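Local coordinates for protein succinylglutamate desuccinylase/aspartoacylase (Ruegeria sp. TM1040, PDB 3NA6) that probably hydrolyses the amide bond of an N-acylated amino acid such as succinylglutamate, with the help of a bound metal ion, at residues 3-8 with 126-131; 256-261 with 320-325. One frame throughout, in Å; residues are numbered along the deposited sequence.

Contact 1: residues 3-8 with 126-131; sequences KDNPIS and IADYFQ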
ATOM      1  N   LYS A   3      -6.335  35.990  -1.563  1.00 46.73           N
ATOM      2  CA  LYS A   3      -7.558  35.350  -2.073  1.00 42.97           C
ATOM      3  C   LYS A   3      -8.502  34.995  -0.913  1.00 37.33           C
ATOM      4  O   LYS A   3      -8.063  34.794   0.214  1.00 32.57           O
ATOM      5  CB  LYS A   3      -7.253  34.109  -2.948  1.00 42.98           C
ATOM      6  CG  LYS A   3      -5.979  33.307  -2.622  1.00 47.66           C
ATOM      7  N   ASP A   4      -9.798  34.966  -1.189  1.00 35.92           N
ATOM      8  CA  ASP A   4     -10.782  34.490  -0.215  1.00 34.55           C
ATOM      9  C   ASP A   4     -10.631  32.979  -0.042  1.00 31.85           C
ATOM     10  O   ASP A   4     -10.319  32.257  -0.988  1.00 30.77           O
ATOM     11  CB  ASP A   4     -12.199  34.771  -0.683  1.00 36.49           C
ATOM     12  CG  ASP A   4     -12.592  36.229  -0.549  1.00 41.24           C
ATOM     13  OD1 ASP A   4     -11.904  37.019   0.139  1.00 44.98           O
ATOM     14  OD2 ASP A   4     -13.630  36.572  -1.131  1.00 53.32           O
ATOM     15  N   ASN A   5     -10.817  32.501   1.177  1.00 30.94           N
ATOM     16  CA  ASN A   5     -10.804  31.063   1.427  1.00 27.69           C
ATOM     17  C   ASN A   5     -11.982  30.413   0.660  1.00 27.09           C
ATOM     18  O   ASN A   5     -13.054  31.000   0.600  1.00 25.21           O
ATOM     19  CB  ASN A   5     -10.958  30.838   2.919  1.00 28.57           C
ATOM     20  CG  ASN A   5     -10.657  29.427   3.307  1.00 24.84           C
ATOM     21  OD1 ASN A   5     -11.499  28.537   3.166  1.00 24.99           O
ATOM     22  ND2 ASN A   5      -9.435  29.192   3.742  1.00 23.14           N
ATOM     23  N   PRO A   6     -11.784  29.230   0.052  1.00 27.32           N
ATOM     24  CA  PRO A   6     -12.903  28.589  -0.670  1.00 26.91           C
ATOM     25  C   PRO A   6     -13.970  27.882   0.189  1.00 25.32           C
ATOM     26  O   PRO A   6     -14.939  27.363  -0.359  1.00 24.56           O
ATOM     27  CB  PRO A   6     -12.210  27.560  -1.551  1.00 28.19           C
ATOM     28  CG  PRO A   6     -10.964  27.186  -0.763  1.00 30.47           C
ATOM     29  CD  PRO A   6     -10.530  28.473  -0.086  1.00 28.01           C
ATOM     30  N   ILE A   7     -13.821  27.869   1.510  1.00 25.88           N
ATOM     31  CA  ILE A   7     -14.830  27.215   2.352  1.00 28.39           C
ATOM     32  C   ILE A   7     -16.132  28.011   2.382  1.00 27.88           C
ATOM     33  O   ILE A   7     -16.095  29.222   2.514  1.00 31.63           O
ATOM     34  CB  ILE A   7     -14.308  26.944   3.785  1.00 28.54           C
ATOM     35  CG1 ILE A   7     -13.354  25.746   3.752  1.00 30.19           C
ATOM     36  CG2 ILE A   7     -15.476  26.793   4.800  1.00 26.59           C
ATOM     37  CD1 ILE A   7     -12.504  25.580   4.992  1.00 29.71           C
ATOM     38  N   SER A   8     -17.270  27.336   2.231  1.00 26.13           N
ATOM     39  CA  SER A   8     -18.566  27.956   2.477  1.00 31.68           C
ATOM     40  C   SER A   8     -19.428  27.090   3.380  1.00 29.96           C
ATOM     41  O   SER A   8     -19.627  25.912   3.107  1.00 29.20           O
ATOM     42  CB  SER A   8     -19.339  28.304   1.193  1.00 33.26           C
ATOM     43  OG  SER A   8     -19.105  27.357   0.196  1.00 43.01           O
ATOM     44  N   ILE A 126      -8.094  24.719   5.879  1.00 19.70           N
ATOM     45  CA  ILE A 126      -8.776  24.677   7.177  1.00 19.45           C
ATOM     46  C   ILE A 126      -8.207  25.749   8.110  1.00 22.13           C
ATOM     47  O   ILE A 126      -8.953  26.565   8.673  1.00 20.85           O
ATOM     48  CB  ILE A 126      -8.728  23.271   7.836  1.00 19.16           C
ATOM     49  CG1 ILE A 126      -9.472  22.249   6.972  1.00 22.13           C
ATOM     50  CG2 ILE A 126      -9.351  23.278   9.205  1.00 15.30           C
ATOM     51  CD1 ILE A 126      -9.333  20.752   7.454  1.00 21.57           C
ATOM     52  N   ALA A 127      -6.892  25.743   8.284  1.00 21.27           N
ATOM     53  CA  ALA A 127      -6.232  26.715   9.144  1.00 21.12           C
ATOM     54  C   ALA A 127      -6.538  28.150   8.719  1.00 21.67           C
ATOM     55  O   ALA A 127      -6.875  29.004   9.546  1.00 20.05           O
ATOM     56  CB  ALA A 127      -4.715  26.492   9.147  1.00 17.93           C
ATOM     57  N   ASP A 128      -6.457  28.410   7.430  1.00 20.81           N
ATOM     58  CA  ASP A 128      -6.718  29.749   6.922  1.00 23.75           C
ATOM     59  C   ASP A 128      -8.153  30.225   7.205  1.00 23.08           C
ATOM     60  O   ASP A 128      -8.387  31.400   7.476  1.00 22.58           O
ATOM     61  CB  ASP A 128      -6.438  29.825   5.417  1.00 25.08           C
ATOM     62  CG  ASP A 128      -6.757  31.180   4.849  1.00 25.28           C
ATOM     63  OD1 ASP A 128      -5.912  32.102   4.995  1.00 25.41           O
ATOM     64  OD2 ASP A 128      -7.867  31.322   4.313  1.00 24.24           O
ATOM     65  N   TYR A 129      -9.109  29.316   7.115  1.00 23.67           N
ATOM     66  CA  TYR A 129     -10.498  29.657   7.375  1.00 21.70           C
ATOM     67  C   TYR A 129     -10.689  29.992   8.853  1.00 19.73           C
ATOM     68  O   TYR A 129     -11.432  30.905   9.205  1.00 20.05           O
ATOM     69  CB  TYR A 129     -11.437  28.516   6.943  1.00 21.51           C
ATOM     70  CG  TYR A 129     -12.894  28.863   7.065  1.00 22.11           C
ATOM     71  CD1 TYR A 129     -13.507  29.723   6.159  1.00 21.92           C
ATOM     72  CD2 TYR A 129     -13.658  28.344   8.077  1.00 22.10           C
ATOM     73  CE1 TYR A 129     -14.836  30.044   6.292  1.00 25.67           C
ATOM     74  CE2 TYR A 129     -14.976  28.648   8.193  1.00 22.41           C
ATOM     75  CZ  TYR A 129     -15.553  29.498   7.324  1.00 23.64           C
ATOM     76  OH  TYR A 129     -16.875  29.791   7.479  1.00 23.82           O
ATOM     77  N   PHE A 130     -10.049  29.220   9.725  1.00 17.86           N
ATOM     78  CA  PHE A 130     -10.104  29.511  11.151  1.00 18.57           C
ATOM     79  C   PHE A 130      -9.388  30.810  11.463  1.00 19.58           C
ATOM     80  O   PHE A 130      -9.919  31.628  12.197  1.00 23.21           O
ATOM     81  CB  PHE A 130      -9.599  28.320  11.995  1.00 18.30           C
ATOM     82  CG  PHE A 130     -10.671  27.251  12.209  1.00 19.92           C
ATOM     83  CD1 PHE A 130     -11.159  26.521  11.119  1.00 19.96           C
ATOM     84  CD2 PHE A 130     -11.234  27.046  13.445  1.00 24.85           C
ATOM     85  CE1 PHE A 130     -12.139  25.612  11.267  1.00 19.06           C
ATOM     86  CE2 PHE A 130     -12.241  26.116  13.609  1.00 22.29           C
ATOM     87  CZ  PHE A 130     -12.682  25.389  12.526  1.00 23.35           C
ATOM     88  N   GLN A 131      -8.194  31.003  10.907  1.00 21.64           N
ATOM     89  CA  GLN A 131      -7.404  32.221  11.143  1.00 22.60           C
ATOM     90  C   GLN A 131      -8.134  33.506  10.742  1.00 24.89           C
ATOM     91  O   GLN A 131      -8.187  34.454  11.517  1.00 25.00           O
ATOM     92  CB  GLN A 131      -6.109  32.155  10.338  1.00 21.93           C
ATOM     93  CG  GLN A 131      -5.148  33.351  10.508  1.00 21.28           C
ATOM     94  CD  GLN A 131      -4.400  33.345  11.834  1.00 30.23           C
ATOM     95  OE1 GLN A 131      -3.935  32.301  12.295  1.00 26.39           O
ATOM     96  NE2 GLN A 131      -4.293  34.518  12.459  1.00 20.31           N
TER
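N5 and D128 meet as two flat groups lying almost in one plane, the amide turned just 8° from the carboxylate as the two side chains run alongside one another with opposite headings. The amide ND2 of N5 gives a nearly straight hydrogen bond to D128 OD2 at 2.7 Å, entering on the anti lone pair, away from the other carboxylate oxygen. The opposite end of the amide is held as well: N5 OD1 accepts from I7 N at 2.9 Å, an Asx turn, so the rotation of the group is fixed from both ends. Beside this polar pair the contact turns apolar. I7 sets CG2 over the centre of one face of the Y129 ring, a CH-pi contact 3.6 Å from the centroid. The other branch of I7, with CG1 turned anti to the carbonyl carbon (chi1 -76°), carries CD1 to 3.7 Å from Y129 CB. Outside the pair, ND2 of N5 also bonds to K125 O, while R132 forms a salt bridge with D128 OD1. The N-terminal segment, a loop just before strand 8-9, packs against helix 122-134, and strand 17-26 adds L23 and L25 against I7, with L23 also touching Y129.

Contact 2: residues 256-261 with 320-325; sequences GDCYLF and GDCAAV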
ATOM      1  N   GLY A 256       8.005  21.542  29.327  1.00 67.44           N
ATOM      2  CA  GLY A 256       7.394  21.024  28.087  1.00 64.91           C
ATOM      3  C   GLY A 256       8.300  20.151  27.215  1.00 62.24           C
ATOM      4  O   GLY A 256       7.905  19.726  26.123  1.00 59.82           O
ATOM      5  N   ASP A 257       9.512  19.892  27.701  1.00 59.77           N
ATOM      6  CA  ASP A 257      10.538  19.175  26.953  1.00 58.36           C
ATOM      7  C   ASP A 257      10.621  17.723  27.493  1.00 54.39           C
ATOM      8  O   ASP A 257       9.988  17.391  28.505  1.00 51.95           O
ATOM      9  CB  ASP A 257      11.871  19.912  27.094  1.00 58.74           C
ATOM     10  CG  ASP A 257      12.841  19.618  25.953  1.00 65.13           C
ATOM     11  OD1 ASP A 257      12.898  18.464  25.463  1.00 66.52           O
ATOM     12  OD2 ASP A 257      13.575  20.552  25.560  1.00 71.77           O
ATOM     13  N   CYS A 258      11.378  16.872  26.798  1.00 50.34           N
ATOM     14  CA  CYS A 258      11.491  15.462  27.151  1.00 46.87           C
ATOM     15  C   CYS A 258      12.952  15.123  27.340  1.00 45.20           C
ATOM     16  O   CYS A 258      13.795  15.541  26.547  1.00 48.98           O
ATOM     17  CB  CYS A 258      10.893  14.566  26.060  1.00 45.70           C
ATOM     18  SG  CYS A 258      11.094  12.762  26.410  1.00 37.40           S
ATOM     19  N   TYR A 259      13.255  14.361  28.378  1.00 39.78           N
ATOM     20  CA  TYR A 259      14.639  14.028  28.676  1.00 42.69           C
ATOM     21  C   TYR A 259      14.937  12.541  28.618  1.00 40.25           C
ATOM     22  O   TYR A 259      16.093  12.148  28.642  1.00 43.35           O
ATOM     23  CB  TYR A 259      15.045  14.640  30.033  1.00 44.94           C
ATOM     24  CG  TYR A 259      14.843  16.140  30.002  1.00 52.03           C
ATOM     25  CD1 TYR A 259      15.762  16.974  29.353  1.00 63.73           C
ATOM     26  CD2 TYR A 259      13.704  16.718  30.549  1.00 59.21           C
ATOM     27  CE1 TYR A 259      15.563  18.359  29.285  1.00 63.97           C
ATOM     28  CE2 TYR A 259      13.498  18.101  30.496  1.00 65.54           C
ATOM     29  CZ  TYR A 259      14.427  18.912  29.858  1.00 68.05           C
ATOM     30  OH  TYR A 259      14.214  20.274  29.802  1.00 76.73           O
ATOM     31  N   LEU A 260      13.903  11.721  28.553  1.00 37.47           N
ATOM     32  CA  LEU A 260      14.075  10.285  28.526  1.00 35.39           C
ATOM     33  C   LEU A 260      13.655   9.816  27.154  1.00 33.93           C
ATOM     34  O   LEU A 260      12.616   9.212  26.977  1.00 33.26           O
ATOM     35  CB  LEU A 260      13.254   9.634  29.631  1.00 34.03           C
ATOM     36  CG  LEU A 260      13.687  10.024  31.040  1.00 37.42           C
ATOM     37  CD1 LEU A 260      12.622   9.607  32.017  1.00 35.05           C
ATOM     38  CD2 LEU A 260      15.048   9.428  31.403  1.00 32.08           C
ATOM     39  N   PHE A 261      14.467  10.166  26.171  1.00 32.22           N
ATOM     40  CA  PHE A 261      14.294   9.693  24.831  1.00 34.79           C
ATOM     41  C   PHE A 261      14.866   8.274  24.762  1.00 34.28           C
ATOM     42  O   PHE A 261      15.903   7.991  25.348  1.00 34.71           O
ATOM     43  CB  PHE A 261      14.980  10.644  23.833  1.00 36.78           C
ATOM     44  CG  PHE A 261      14.137  11.862  23.482  1.00 45.72           C
ATOM     45  CD1 PHE A 261      13.020  11.739  22.634  1.00 46.38           C
ATOM     46  CD2 PHE A 261      14.438  13.133  24.014  1.00 54.86           C
ATOM     47  CE1 PHE A 261      12.214  12.848  22.319  1.00 44.77           C
ATOM     48  CE2 PHE A 261      13.622  14.276  23.700  1.00 45.76           C
ATOM     49  CZ  PHE A 261      12.532  14.133  22.856  1.00 41.36           C
ATOM     50  N   GLY A 320      14.356   7.187  19.438  1.00 24.79           N
ATOM     51  CA  GLY A 320      13.985   8.582  19.372  1.00 23.53           C
ATOM     52  C   GLY A 320      12.632   8.913  19.998  1.00 23.35           C
ATOM     53  O   GLY A 320      12.263  10.084  20.026  1.00 23.50           O
ATOM     54  N   ASP A 321      11.883   7.907  20.471  1.00 23.55           N
ATOM     55  CA  ASP A 321      10.573   8.155  21.135  1.00 22.78           C
ATOM     56  C   ASP A 321      10.787   8.688  22.540  1.00 23.19           C
ATOM     57  O   ASP A 321      11.676   8.213  23.261  1.00 22.03           O
ATOM     58  CB  ASP A 321       9.709   6.890  21.223  1.00 22.54           C
ATOM     59  CG  ASP A 321       9.166   6.434  19.873  1.00 26.06           C
ATOM     60  OD1 ASP A 321       9.268   7.184  18.896  1.00 28.43           O
ATOM     61  OD2 ASP A 321       8.646   5.295  19.773  1.00 22.31           O
ATOM     62  N   CYS A 322       9.961   9.651  22.943  1.00 22.39           N
ATOM     63  CA  CYS A 322       9.915  10.072  24.338  1.00 25.01           C
ATOM     64  C   CYS A 322       9.289   8.986  25.212  1.00 23.99           C
ATOM     65  O   CYS A 322       8.107   8.706  25.092  1.00 25.64           O
ATOM     66  CB  CYS A 322       9.128  11.353  24.482  1.00 27.37           C
ATOM     67  SG  CYS A 322       9.184  11.994  26.183  1.00 29.92           S
ATOM     68  N   ALA A 323      10.079   8.392  26.101  1.00 22.39           N
ATOM     69  CA  ALA A 323       9.599   7.310  26.982  1.00 23.24           C
ATOM     70  C   ALA A 323       8.650   7.793  28.081  1.00 21.95           C
ATOM     71  O   ALA A 323       7.689   7.125  28.408  1.00 23.81           O
ATOM     72  CB  ALA A 323      10.784   6.587  27.638  1.00 19.25           C
ATOM     73  N   ALA A 324       8.953   8.931  28.669  1.00 20.39           N
ATOM     74  CA  ALA A 324       8.268   9.376  29.854  1.00 23.61           C
ATOM     75  C   ALA A 324       8.710  10.785  30.192  1.00 25.52           C
ATOM     76  O   ALA A 324       9.804  11.226  29.793  1.00 25.49           O
ATOM     77  CB  ALA A 324       8.597   8.453  31.011  1.00 22.35           C
ATOM     78  N   VAL A 325       7.852  11.497  30.918  1.00 24.66           N
ATOM     79  CA  VAL A 325       8.204  12.811  31.430  1.00 23.53           C
ATOM     80  C   VAL A 325       7.827  12.829  32.904  1.00 26.33           C
ATOM     81  O   VAL A 325       6.715  12.428  33.263  1.00 24.95           O
ATOM     82  CB  VAL A 325       7.431  13.933  30.699  1.00 22.83           C
ATOM     83  CG1 VAL A 325       7.689  15.318  31.387  1.00 27.07           C
ATOM     84  CG2 VAL A 325       7.790  13.956  29.207  1.00 23.39           C
TER
HETATM   85  O   HOH W   1      11.574  13.272  30.056  1.00 28.93           O
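C258 and C322 are joined by a disulfide that ties the loop leading into the short strand 260-261 to strand 322-327, within the antiparallel sheet that also contains strand 306-312. The two SG atoms lie 2.1 Å apart with a chi3 of 96°, close to the relaxed right-angled geometry of a disulfide. Both sulfurs extend away from their own backbone N (chi1 177° for C258, -175° for C322) to meet each other.

Aromatic contacts gather round this bridge. The F261 ring has C258 SG 3.9 Å above its plane, over its centre, and C322 SG farther off on the same side, 5.2 Å from the centroid. At the ring edge, F261 CD1 comes to 3.2 Å from G320 O. From a second subunit K24 makes a cation-pi contact with the ring and W34 packs on both cysteines, placing the bridge at a subunit interface, where D321 OD1 is also hydrogen-bonded to S32 OG of that subunit. An alanine in place of F261 would probably uncover this side of the disulfide and leave the neighbouring lysine without its ring.

Apolar contact continues where L260 CD1 lies 4.3 Å from A324 CB.

Backbone pairing is sparse. F261 faces C322 as a non-hydrogen-bonded antiparallel pair, and A323 N donates to L260 O at 2.8 Å. Nearer the start of segment 256-261, a water takes over the bridging, accepting from Y259 N and donating to A324 O at 2.7 Å.

Contact 1 and contact 2 lie in series along the chain, their centres 35 Å apart and their nearest atoms about 22 Å apart, so neither touches the other. Together they contrast non-covalent closure, a polar pair beside CH-pi packing, with covalent closure by a disulfide. The first closes the N-terminal segment onto a helix of the catalytic region; the second fastens a loop and the weakly bonded strand 260-261 to strand 322-327. Strand 17-26 borders contact 1 within its own chain, and the same strand of a second subunit reaches contact 2 through K24. Neither includes the calcium ligands T82 and G237, or H59, E62 and H145, which could form an empty metal site consistent with the zinc site of this family.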